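Local coordinates for protein 3,6-diketocamphane 1,6-monooxygenase (Pseudomonas putida, PDB 4UWM) that uses FMNH2 and molecular oxygen to convert (1S,4S)-bornane-2,5-dione into a lactone by Baeyer-Villiger oxidation, a step in the breakdown of (-)-camphor, at residues Ser96-Ile107 / Ser189-Val200; Ile286-Met295 / Pro306-Leu314. All coordinates share one frame; numbering follows the deposited sequence. Where two conformers were deposited one is given.

Contact 1: Ser96-Ile107 / Ser189-Val200; sequences SQILEGRYFLGI and SPWGGKAPEIAV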
loop_
_atom_site.group_PDB
_atom_site.type_symbol
_atom_site.label_atom_id
_atom_site.label_comp_id
_atom_site.label_asym_id
_atom_site.label_seq_id
_atom_site.Cartn_x
_atom_site.Cartn_y
_atom_site.Cartn_z
ATOM N N SER A 96 5.346 5.887 7.763
ATOM C CA SER A 96 5.825 6.346 9.085
ATOM C C SER A 96 5.423 7.796 9.318
ATOM O O SER A 96 4.925 8.129 10.410
ATOM C CB SER A 96 7.353 6.169 9.225
ATOM O OG SER A 96 7.839 6.846 10.377
ATOM N N GLN A 97 5.598 8.656 8.303
ATOM C CA GLN A 97 5.141 10.047 8.401
ATOM C C GLN A 97 3.630 10.178 8.611
ATOM O O GLN A 97 3.195 11.023 9.409
ATOM C CB GLN A 97 5.551 10.904 7.184
ATOM C CG GLN A 97 7.039 11.267 7.103
ATOM C CD GLN A 97 7.353 12.228 5.952
ATOM O OE1 GLN A 97 6.544 13.068 5.600
ATOM N NE2 GLN A 97 8.529 12.084 5.356
ATOM N N ILE A 98 2.835 9.406 7.850
ATOM C CA ILE A 98 1.367 9.489 7.943
ATOM C C ILE A 98 0.932 9.145 9.373
ATOM O O ILE A 98 0.028 9.781 9.914
ATOM C CB ILE A 98 0.664 8.529 6.932
ATOM C CG1 ILE A 98 0.957 8.953 5.482
ATOM C CG2 ILE A 98 -0.841 8.495 7.158
ATOM C CD1 ILE A 98 0.575 7.911 4.438
ATOM N N LEU A 99 1.588 8.149 9.958
ATOM C CA LEU A 99 1.314 7.676 11.311
ATOM C C LEU A 99 1.986 8.537 12.414
ATOM O O LEU A 99 1.858 8.236 13.596
ATOM C CB LEU A 99 1.843 6.254 11.433
ATOM C CG LEU A 99 0.949 5.221 10.741
ATOM C CD1 LEU A 99 1.707 3.927 10.532
ATOM C CD2 LEU A 99 -0.321 4.992 11.565
ATOM N N GLU A 100 2.736 9.555 12.016
ATOM C CA GLU A 100 3.483 10.385 12.969
ATOM C C GLU A 100 4.341 9.537 13.908
ATOM O O GLU A 100 4.397 9.779 15.103
ATOM C CB GLU A 100 2.525 11.314 13.719
ATOM C CG GLU A 100 1.820 12.234 12.744
ATOM C CD GLU A 100 0.778 13.131 13.368
ATOM O OE1 GLU A 100 0.028 12.687 14.256
ATOM O OE2 GLU A 100 0.683 14.286 12.931
ATOM N N GLY A 101 4.991 8.526 13.335
ATOM C CA GLY A 101 5.922 7.667 14.060
ATOM C C GLY A 101 5.329 6.535 14.878
ATOM O O GLY A 101 6.077 5.812 15.541
ATOM N N ARG A 102 4.000 6.363 14.834
ATOM C CA ARG A 102 3.355 5.193 15.447
ATOM C C ARG A 102 3.571 4.003 14.545
ATOM O O ARG A 102 2.596 3.419 14.044
ATOM C CB ARG A 102 1.840 5.396 15.619
ATOM C CG ARG A 102 1.417 6.588 16.464
ATOM C CD ARG A 102 -0.094 6.634 16.648
ATOM N NE ARG A 102 -0.851 7.050 15.469
ATOM C CZ ARG A 102 -1.879 6.380 14.931
ATOM N NH1 ARG A 102 -2.307 5.221 15.443
ATOM N NH2 ARG A 102 -2.510 6.894 13.896
ATOM N N TYR A 103 4.837 3.623 14.364
ATOM C CA TYR A 103 5.205 2.676 13.320
ATOM C C TYR A 103 6.510 2.040 13.707
ATOM O O TYR A 103 7.361 2.706 14.276
ATOM C CB TYR A 103 5.332 3.439 11.967
ATOM C CG TYR A 103 5.795 2.570 10.838
ATOM C CD1 TYR A 103 7.155 2.386 10.594
ATOM C CD2 TYR A 103 4.875 1.908 10.021
ATOM C CE1 TYR A 103 7.591 1.556 9.589
ATOM C CE2 TYR A 103 5.302 1.073 8.997
ATOM C CZ TYR A 103 6.662 0.914 8.782
ATOM O OH TYR A 103 7.116 0.080 7.788
ATOM N N PHE A 104 6.673 0.749 13.433
ATOM C CA PHE A 104 8.005 0.167 13.379
ATOM C C PHE A 104 8.044 -0.884 12.294
ATOM O O PHE A 104 6.997 -1.270 11.771
ATOM C CB PHE A 104 8.540 -0.325 14.754
ATOM C CG PHE A 104 7.722 -1.412 15.405
ATOM C CD1 PHE A 104 6.536 -1.106 16.069
ATOM C CD2 PHE A 104 8.167 -2.741 15.386
ATOM C CE1 PHE A 104 5.788 -2.105 16.681
ATOM C CE2 PHE A 104 7.414 -3.747 15.989
ATOM C CZ PHE A 104 6.231 -3.414 16.648
ATOM N N LEU A 105 9.243 -1.335 11.946
ATOM C CA LEU A 105 9.452 -2.136 10.747
ATOM C C LEU A 105 9.991 -3.532 11.021
ATOM O O LEU A 105 11.143 -3.706 11.455
ATOM C CB LEU A 105 10.398 -1.377 9.784
ATOM C CG LEU A 105 10.964 -2.128 8.578
ATOM C CD1 LEU A 105 9.859 -2.454 7.566
ATOM C CD2 LEU A 105 12.076 -1.285 7.925
ATOM N N GLY A 106 9.182 -4.544 10.709
ATOM C CA GLY A 106 9.678 -5.913 10.701
ATOM C C GLY A 106 10.264 -6.236 9.347
ATOM O O GLY A 106 9.643 -5.948 8.322
ATOM N N ILE A 107 11.460 -6.832 9.334
ATOM C CA ILE A 107 12.062 -7.323 8.070
ATOM C C ILE A 107 12.316 -8.816 8.120
ATOM O O ILE A 107 12.510 -9.364 9.192
ATOM C CB ILE A 107 13.381 -6.588 7.735
ATOM C CG1 ILE A 107 14.476 -6.922 8.776
ATOM C CG2 ILE A 107 13.131 -5.093 7.633
ATOM C CD1 ILE A 107 15.877 -6.477 8.368
ATOM N N SER A 189 11.635 10.589 4.285
ATOM C CA SER A 189 12.382 9.908 5.339
ATOM C C SER A 189 11.357 9.555 6.433
ATOM O O SER A 189 10.354 10.241 6.551
ATOM C CB SER A 189 13.522 10.793 5.921
ATOM O OG SER A 189 12.997 11.966 6.505
ATOM N N PRO A 190 11.625 8.500 7.233
ATOM C CA PRO A 190 10.666 8.126 8.275
ATOM C C PRO A 190 10.573 9.226 9.347
ATOM O O PRO A 190 11.420 10.126 9.375
ATOM C CB PRO A 190 11.235 6.832 8.843
ATOM C CG PRO A 190 12.264 6.365 7.875
ATOM C CD PRO A 190 12.790 7.608 7.217
ATOM N N TRP A 191 9.558 9.152 10.203
ATOM C CA TRP A 191 9.266 10.188 11.221
ATOM C C TRP A 191 10.528 10.604 11.999
ATOM O O TRP A 191 11.275 9.749 12.451
ATOM C CB TRP A 191 8.224 9.658 12.194
ATOM C CG TRP A 191 7.651 10.674 13.147
ATOM C CD1 TRP A 191 7.837 10.716 14.511
ATOM C CD2 TRP A 191 6.787 11.768 12.826
ATOM N NE1 TRP A 191 7.142 11.772 15.046
ATOM C CE2 TRP A 191 6.492 12.438 14.042
ATOM C CE3 TRP A 191 6.236 12.260 11.632
ATOM C CZ2 TRP A 191 5.655 13.562 14.100
ATOM C CZ3 TRP A 191 5.407 13.390 11.686
ATOM C CH2 TRP A 191 5.121 14.022 12.921
ATOM N N GLY A 192 10.768 11.908 12.103
ATOM C CA GLY A 192 11.978 12.441 12.757
ATOM C C GLY A 192 13.251 12.335 11.922
ATOM O O GLY A 192 14.344 12.617 12.408
ATOM N N GLY A 193 13.120 11.904 10.670
ATOM C CA GLY A 193 14.243 11.883 9.735
ATOM C C GLY A 193 15.215 10.739 9.910
ATOM O O GLY A 193 16.281 10.741 9.304
ATOM N N LYS A 194 14.847 9.765 10.734
ATOM C CA LYS A 194 15.727 8.650 11.069
ATOM C C LYS A 194 15.064 7.323 10.712
ATOM O O LYS A 194 13.849 7.265 10.582
ATOM C CB LYS A 194 16.070 8.681 12.558
ATOM C CG LYS A 194 14.863 8.815 13.476
ATOM C CD LYS A 194 15.280 8.980 14.932
ATOM C CE LYS A 194 14.071 9.157 15.838
ATOM N NZ LYS A 194 14.455 9.129 17.274
ATOM N N ALA A 195 15.870 6.271 10.559
ATOM C CA ALA A 195 15.349 4.929 10.312
ATOM C C ALA A 195 14.293 4.584 11.365
ATOM O O ALA A 195 14.372 5.055 12.513
ATOM C CB ALA A 195 16.464 3.903 10.315
ATOM N N PRO A 196 13.268 3.789 10.980
ATOM C CA PRO A 196 12.361 3.338 12.040
ATOM C C PRO A 196 13.070 2.300 12.894
ATOM O O PRO A 196 14.077 1.705 12.458
ATOM C CB PRO A 196 11.223 2.663 11.248
ATOM C CG PRO A 196 11.929 2.080 10.071
ATOM C CD PRO A 196 13.000 3.096 9.702
ATOM N N GLU A 197 12.546 2.039 14.090
ATOM C CA GLU A 197 13.004 0.874 14.826
ATOM C C GLU A 197 12.710 -0.373 13.990
ATOM O O GLU A 197 11.629 -0.469 13.403
ATOM C CB GLU A 197 12.316 0.784 16.187
ATOM C CG GLU A 197 12.728 -0.443 16.987
ATOM C CD GLU A 197 12.344 -0.355 18.457
ATOM O OE1 GLU A 197 11.720 0.652 18.850
ATOM O OE2 GLU A 197 12.668 -1.301 19.204
ATOM N N ILE A 198 13.668 -1.296 13.935
ATOM C CA ILE A 198 13.585 -2.483 13.081
ATOM C C ILE A 198 13.453 -3.725 13.958
ATOM O O ILE A 198 14.144 -3.839 14.978
ATOM C CB ILE A 198 14.802 -2.567 12.125
ATOM C CG1 ILE A 198 14.717 -1.432 11.096
ATOM C CG2 ILE A 198 14.936 -3.925 11.467
ATOM C CD1 ILE A 198 15.916 -1.331 10.179
ATOM N N ALA A 199 12.531 -4.621 13.580
ATOM C CA ALA A 199 12.300 -5.878 14.282
ATOM C C ALA A 199 12.548 -7.078 13.394
ATOM O O ALA A 199 12.445 -6.987 12.171
ATOM C CB ALA A 199 10.889 -5.899 14.854
ATOM N N VAL A 200 12.927 -8.202 14.009
ATOM C CA VAL A 200 13.037 -9.470 13.283
ATOM C C VAL A 200 12.413 -10.568 14.145
ATOM O O VAL A 200 12.367 -10.459 15.366
ATOM C CB VAL A 200 14.487 -9.852 12.883
ATOM C CG1 VAL A 200 15.155 -8.756 12.061
ATOM C CG2 VAL A 200 15.329 -10.211 14.098
HETATM O O HOH W 1 10.007 3.225 14.828
#
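The indole of Trp191 lies flat against the turn that follows helix 85-98. Glu100 CA stands over its six-membered ring, 3.5 Å from the centroid and 10° off the normal, a CH-pi contact, while Gly101 N comes over the same face, 3.4 Å from Trp191 CG. With chi1 at -170° the Trp191 ring swings away from its own backbone N and lies along the turn beside the Glu100 chain. Two bonds fix the loop that carries it: Trp191 N donates almost straight to Ser96 OG at 2.9 Å, and Gln97 NE2 reaches Ser189 O at 2.9 Å in the carbonyl plane. The same NE2 also bonds Asp187 O. Further along, the segments join as parallel strands. Leu105 N donates to Glu197 O, Ala199 N to Leu105 O at 2.7 Å, and Ile107 N to Ala199 O at 3.0 Å. On one face of this ladder Leu105 CB packs on Pro196 CG at 3.8 Å, with Trp154 of helix 139-155 against both residues. A water joins Tyr103 O to Glu197 N just before the strands pair. Glu100 turns back in a Schellman motif, and this brings its CA and the Gly101 amide to the indole. Polar bonds to backbone atoms thus set the loop, the indole is held largely by CH-pi and van der Waals contact, and amide-carbonyl bonds fasten two neighbouring strands of the TIM-barrel sheet.

Contact 2: Ile286-Met295 / Pro306-Leu314; sequences IPIWRRFGMM and PVDADLEFL
Ile286 and Leu314 reach toward each other tip to tip, Ile286 CG1 lying 3.8 Å from Leu314 CD1. Beyond CG1, Ile286 CD1 passes on to the first turn of helix 311-317, where it meets the Leu311 backbone and, at 4.1 Å, Leu311 CB. The other branch of Leu314 faces a different partner: its CD2 lies 4.1 Å from Met295 SD, and the two side chains cross at about a right angle. The Met295 chain bends at its last torsion (chi3 -60°), and its thioether end lies against Ala309, with SD 3.9 Å from Ala309 CB and CE close to the same methyl. Leu314 is therefore shared, CD1 meeting Ile286 of helix 276-291 and CD2 meeting Met295, just past the end of that helix. Phe281, earlier in helix 276-291, touches Ile286, Leu311 and Leu314 and extends this apolar cluster.

Arg290 approaches from the more exposed side. In the conformer described, one of two, its CG is anti to the backbone N (chi1 -161°), and a bend at chi3 carries the guanidinium over to the loop, where its edge faces Ala309 O. Both terminal nitrogens share that carbonyl, Arg290 NH2 at 2.7 Å and NH1 at 2.8 Å from Ala309 O, but the N-H directions are poor and both bonds are weak. The helix that the loop leads into is capped by Asp310, whose OD1 accepts from Phe313 N at 3.0 Å, while Gly293, with positive phi, closes helix 276-291 in a Schellman motif. In this bacterial luciferase-like fold, the Schellman end of helix 276-291 and the N-capped start of helix 311-317, separated in sequence by the short helix 296-302, thus pack together through apolar side chains. Met294 of the FMN pocket lies in the turn between helices 276-291 and 296-302.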
loop_
_atom_site.group_PDB
_atom_site.type_symbol
_atom_site.label_atom_id
_atom_site.label_comp_id
_atom_site.label_asym_id
_atom_site.label_seq_id
_atom_site.Cartn_x
_atom_site.Cartn_y
_atom_site.Cartn_z
ATOM N N ILE A 286 -2.341 -27.760 13.906
ATOM C CA ILE A 286 -1.868 -28.963 14.599
ATOM C C ILE A 286 -1.276 -29.970 13.618
ATOM O O ILE A 286 -0.144 -30.402 13.834
ATOM C CB ILE A 286 -2.916 -29.564 15.573
ATOM C CG1 ILE A 286 -2.979 -28.715 16.843
ATOM C CG2 ILE A 286 -2.572 -31.002 15.942
ATOM C CD1 ILE A 286 -4.274 -28.835 17.628
ATOM N N PRO A 287 -1.988 -30.306 12.515
ATOM C CA PRO A 287 -1.383 -31.266 11.586
ATOM C C PRO A 287 -0.008 -30.828 11.060
ATOM O O PRO A 287 0.861 -31.675 10.856
ATOM C CB PRO A 287 -2.397 -31.335 10.443
ATOM C CG PRO A 287 -3.697 -31.026 11.084
ATOM C CD PRO A 287 -3.371 -29.971 12.108
ATOM N N ILE A 288 0.182 -29.519 10.846
ATOM C CA ILE A 288 1.469 -28.986 10.406
ATOM C C ILE A 288 2.509 -29.114 11.520
ATOM O O ILE A 288 3.585 -29.673 11.311
ATOM C CB ILE A 288 1.357 -27.507 9.949
ATOM C CG1 ILE A 288 0.492 -27.390 8.693
ATOM C CG2 ILE A 288 2.739 -26.913 9.709
ATOM C CD1 ILE A 288 0.274 -25.961 8.233
ATOM N N TRP A 289 2.174 -28.591 12.699
ATOM C CA TRP A 289 3.065 -28.610 13.844
ATOM C C TRP A 289 3.504 -30.036 14.197
ATOM O O TRP A 289 4.679 -30.267 14.509
ATOM C CB TRP A 289 2.408 -27.940 15.048
ATOM C CG TRP A 289 2.272 -26.469 14.927
ATOM C CD1 TRP A 289 2.427 -25.720 13.788
ATOM C CD2 TRP A 289 1.930 -25.540 15.971
ATOM N NE1 TRP A 289 2.219 -24.389 14.063
ATOM C CE2 TRP A 289 1.914 -24.248 15.393
ATOM C CE3 TRP A 289 1.640 -25.673 17.340
ATOM C CZ2 TRP A 289 1.620 -23.093 16.132
ATOM C CZ3 TRP A 289 1.349 -24.515 18.080
ATOM C CH2 TRP A 289 1.350 -23.243 17.471
ATOM N N ARG A 290 2.567 -30.983 14.135
ATOM C CA ARG A 290 2.893 -32.380 14.405
ATOM C C ARG A 290 3.838 -32.952 13.352
ATOM O O ARG A 290 4.800 -33.635 13.696
ATOM C CB ARG A 290 1.642 -33.254 14.545
ATOM C CG ARG A 290 1.927 -34.565 15.272
ATOM C CD ARG A 290 0.768 -35.553 15.222
ATOM N NE ARG A 290 -0.492 -34.991 15.709
ATOM C CZ ARG A 290 -0.803 -34.809 16.989
ATOM N NH1 ARG A 290 0.056 -35.134 17.950
ATOM N NH2 ARG A 290 -1.981 -34.291 17.308
ATOM N N ARG A 291 3.584 -32.657 12.078
ATOM C CA ARG A 291 4.433 -33.150 10.993
ATOM C C ARG A 291 5.895 -32.692 11.108
ATOM O O ARG A 291 6.804 -33.426 10.728
ATOM C CB ARG A 291 3.854 -32.762 9.624
ATOM C CG ARG A 291 4.471 -33.521 8.460
ATOM C CD ARG A 291 3.716 -33.291 7.163
ATOM N NE ARG A 291 4.335 -32.255 6.338
ATOM C CZ ARG A 291 3.901 -31.887 5.134
ATOM N NH1 ARG A 291 2.833 -32.462 4.597
ATOM N NH2 ARG A 291 4.535 -30.937 4.464
ATOM N N PHE A 292 6.114 -31.486 11.628
ATOM C CA PHE A 292 7.461 -30.927 11.712
ATOM C C PHE A 292 7.966 -30.861 13.151
ATOM O O PHE A 292 8.835 -30.047 13.478
ATOM C CB PHE A 292 7.496 -29.536 11.084
ATOM C CG PHE A 292 7.255 -29.533 9.604
ATOM C CD1 PHE A 292 8.299 -29.786 8.712
ATOM C CD2 PHE A 292 5.989 -29.264 9.092
ATOM C CE1 PHE A 292 8.079 -29.778 7.341
ATOM C CE2 PHE A 292 5.765 -29.255 7.721
ATOM C CZ PHE A 292 6.810 -29.514 6.847
ATOM N N GLY A 293 7.398 -31.713 14.004
ATOM C CA GLY A 293 7.790 -31.839 15.406
ATOM C C GLY A 293 7.852 -30.538 16.170
ATOM O O GLY A 293 8.680 -30.374 17.063
ATOM N N MET A 294 6.963 -29.613 15.829
ATOM C CA MET A 294 6.979 -28.283 16.429
ATOM C C MET A 294 6.342 -28.198 17.813
ATOM O O MET A 294 6.376 -27.146 18.455
ATOM C CB MET A 294 6.356 -27.276 15.470
ATOM C CG MET A 294 7.198 -27.068 14.218
ATOM S SD MET A 294 6.281 -26.239 12.912
ATOM C CE MET A 294 5.831 -24.728 13.758
ATOM N N MET A 295 5.773 -29.305 18.283
ATOM C CA MET A 295 5.222 -29.335 19.646
ATOM C C MET A 295 6.116 -30.059 20.667
ATOM O O MET A 295 5.695 -30.327 21.793
ATOM C CB MET A 295 3.803 -29.903 19.642
ATOM C CG MET A 295 2.790 -28.951 19.037
ATOM S SD MET A 295 1.158 -29.652 18.853
ATOM C CE MET A 295 1.459 -31.038 17.767
ATOM N N PRO A 306 5.247 -36.138 22.620
ATOM C CA PRO A 306 4.748 -35.338 21.484
ATOM C C PRO A 306 3.560 -35.961 20.740
ATOM O O PRO A 306 2.648 -35.238 20.328
ATOM C CB PRO A 306 5.959 -35.259 20.557
ATOM C CG PRO A 306 7.130 -35.333 21.475
ATOM C CD PRO A 306 6.723 -36.159 22.665
ATOM N N VAL A 307 3.577 -37.288 20.588
ATOM C CA VAL A 307 2.490 -38.020 19.929
ATOM C C VAL A 307 1.141 -37.762 20.620
ATOM O O VAL A 307 0.086 -37.888 19.999
ATOM C CB VAL A 307 2.799 -39.540 19.843
ATOM C CG1 VAL A 307 1.672 -40.302 19.158
ATOM C CG2 VAL A 307 4.106 -39.781 19.100
ATOM N N ASP A 308 1.182 -37.379 21.897
ATOM C CA ASP A 308 -0.025 -37.124 22.688
ATOM C C ASP A 308 -0.426 -35.637 22.707
ATOM O O ASP A 308 -1.351 -35.246 23.432
ATOM C CB ASP A 308 0.153 -37.646 24.124
ATOM C CG ASP A 308 0.695 -39.075 24.178
ATOM O OD1 ASP A 308 0.272 -39.914 23.353
ATOM O OD2 ASP A 308 1.541 -39.358 25.058
ATOM N N ALA A 309 0.267 -34.811 21.923
ATOM C CA ALA A 309 -0.059 -33.382 21.857
ATOM C C ALA A 309 -1.243 -33.141 20.919
ATOM O O ALA A 309 -1.125 -33.276 19.697
ATOM C CB ALA A 309 1.148 -32.564 21.427
ATOM N N ASP A 310 -2.385 -32.807 21.509
ATOM C CA ASP A 310 -3.588 -32.481 20.752
ATOM C C ASP A 310 -4.151 -31.151 21.251
ATOM O O ASP A 310 -3.532 -30.479 22.078
ATOM C CB ASP A 310 -4.626 -33.611 20.859
ATOM C CG ASP A 310 -5.057 -33.897 22.296
ATOM O OD1 ASP A 310 -4.899 -33.035 23.194
ATOM O OD2 ASP A 310 -5.574 -35.003 22.529
ATOM N N LEU A 311 -5.327 -30.781 20.758
ATOM C CA LEU A 311 -5.907 -29.477 21.057
ATOM C C LEU A 311 -6.043 -29.226 22.556
ATOM O O LEU A 311 -5.572 -28.206 23.060
ATOM C CB LEU A 311 -7.259 -29.315 20.348
ATOM C CG LEU A 311 -8.054 -28.024 20.546
ATOM C CD1 LEU A 311 -7.211 -26.780 20.277
ATOM C CD2 LEU A 311 -9.284 -28.051 19.648
ATOM N N GLU A 312 -6.668 -30.166 23.266
ATOM C CA GLU A 312 -6.895 -30.010 24.696
ATOM C C GLU A 312 -5.595 -29.909 25.483
ATOM O O GLU A 312 -5.507 -29.139 26.441
ATOM C CB GLU A 312 -7.776 -31.146 25.246
ATOM C CG GLU A 312 -8.137 -30.980 26.716
ATOM C CD GLU A 312 -9.310 -31.839 27.153
ATOM O OE1 GLU A 312 -9.451 -32.978 26.653
ATOM O OE2 GLU A 312 -10.093 -31.364 28.004
ATOM N N PHE A 313 -4.579 -30.665 25.072
ATOM C CA PHE A 313 -3.267 -30.516 25.679
ATOM C C PHE A 313 -2.766 -29.068 25.570
ATOM O O PHE A 313 -2.298 -28.482 26.554
ATOM C CB PHE A 313 -2.247 -31.475 25.065
ATOM C CG PHE A 313 -0.824 -31.095 25.369
ATOM C CD1 PHE A 313 -0.298 -31.280 26.646
ATOM C CD2 PHE A 313 -0.019 -30.509 24.394
ATOM C CE1 PHE A 313 1.006 -30.905 26.941
ATOM C CE2 PHE A 313 1.285 -30.133 24.685
ATOM C CZ PHE A 313 1.799 -30.331 25.959
ATOM N N LEU A 314 -2.865 -28.507 24.365
ATOM C CA LEU A 314 -2.439 -27.128 24.100
ATOM C C LEU A 314 -3.249 -26.143 24.935
ATOM O O LEU A 314 -2.688 -25.274 25.593
ATOM C CB LEU A 314 -2.544 -26.801 22.594
ATOM C CG LEU A 314 -1.606 -27.537 21.630
ATOM C CD1 LEU A 314 -1.905 -27.171 20.183
ATOM C CD2 LEU A 314 -0.139 -27.263 21.945
#

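Contact 1 closes along the chain before contact 2 opens, and the two lie on opposite sides of the chain's centre. Their own centres are 37 Å apart and their nearest atoms about 16 Å, so neither touches the other. What they have in common is the FMN site. The strand pair of contact 1 brings the side chains of Ala199 and Val200 to about 4 Å from those of the FMN-binding residues Met76 and Ser209, respectively. Contact 2 supplies Met294, which touches the flavin and Phe203, whereas the neighbouring Met295 side chain stays about 10 Å from the FMN. Contact 1 thus backs residues of the flavin site, while the segment 286-295 of contact 2 puts one residue in it.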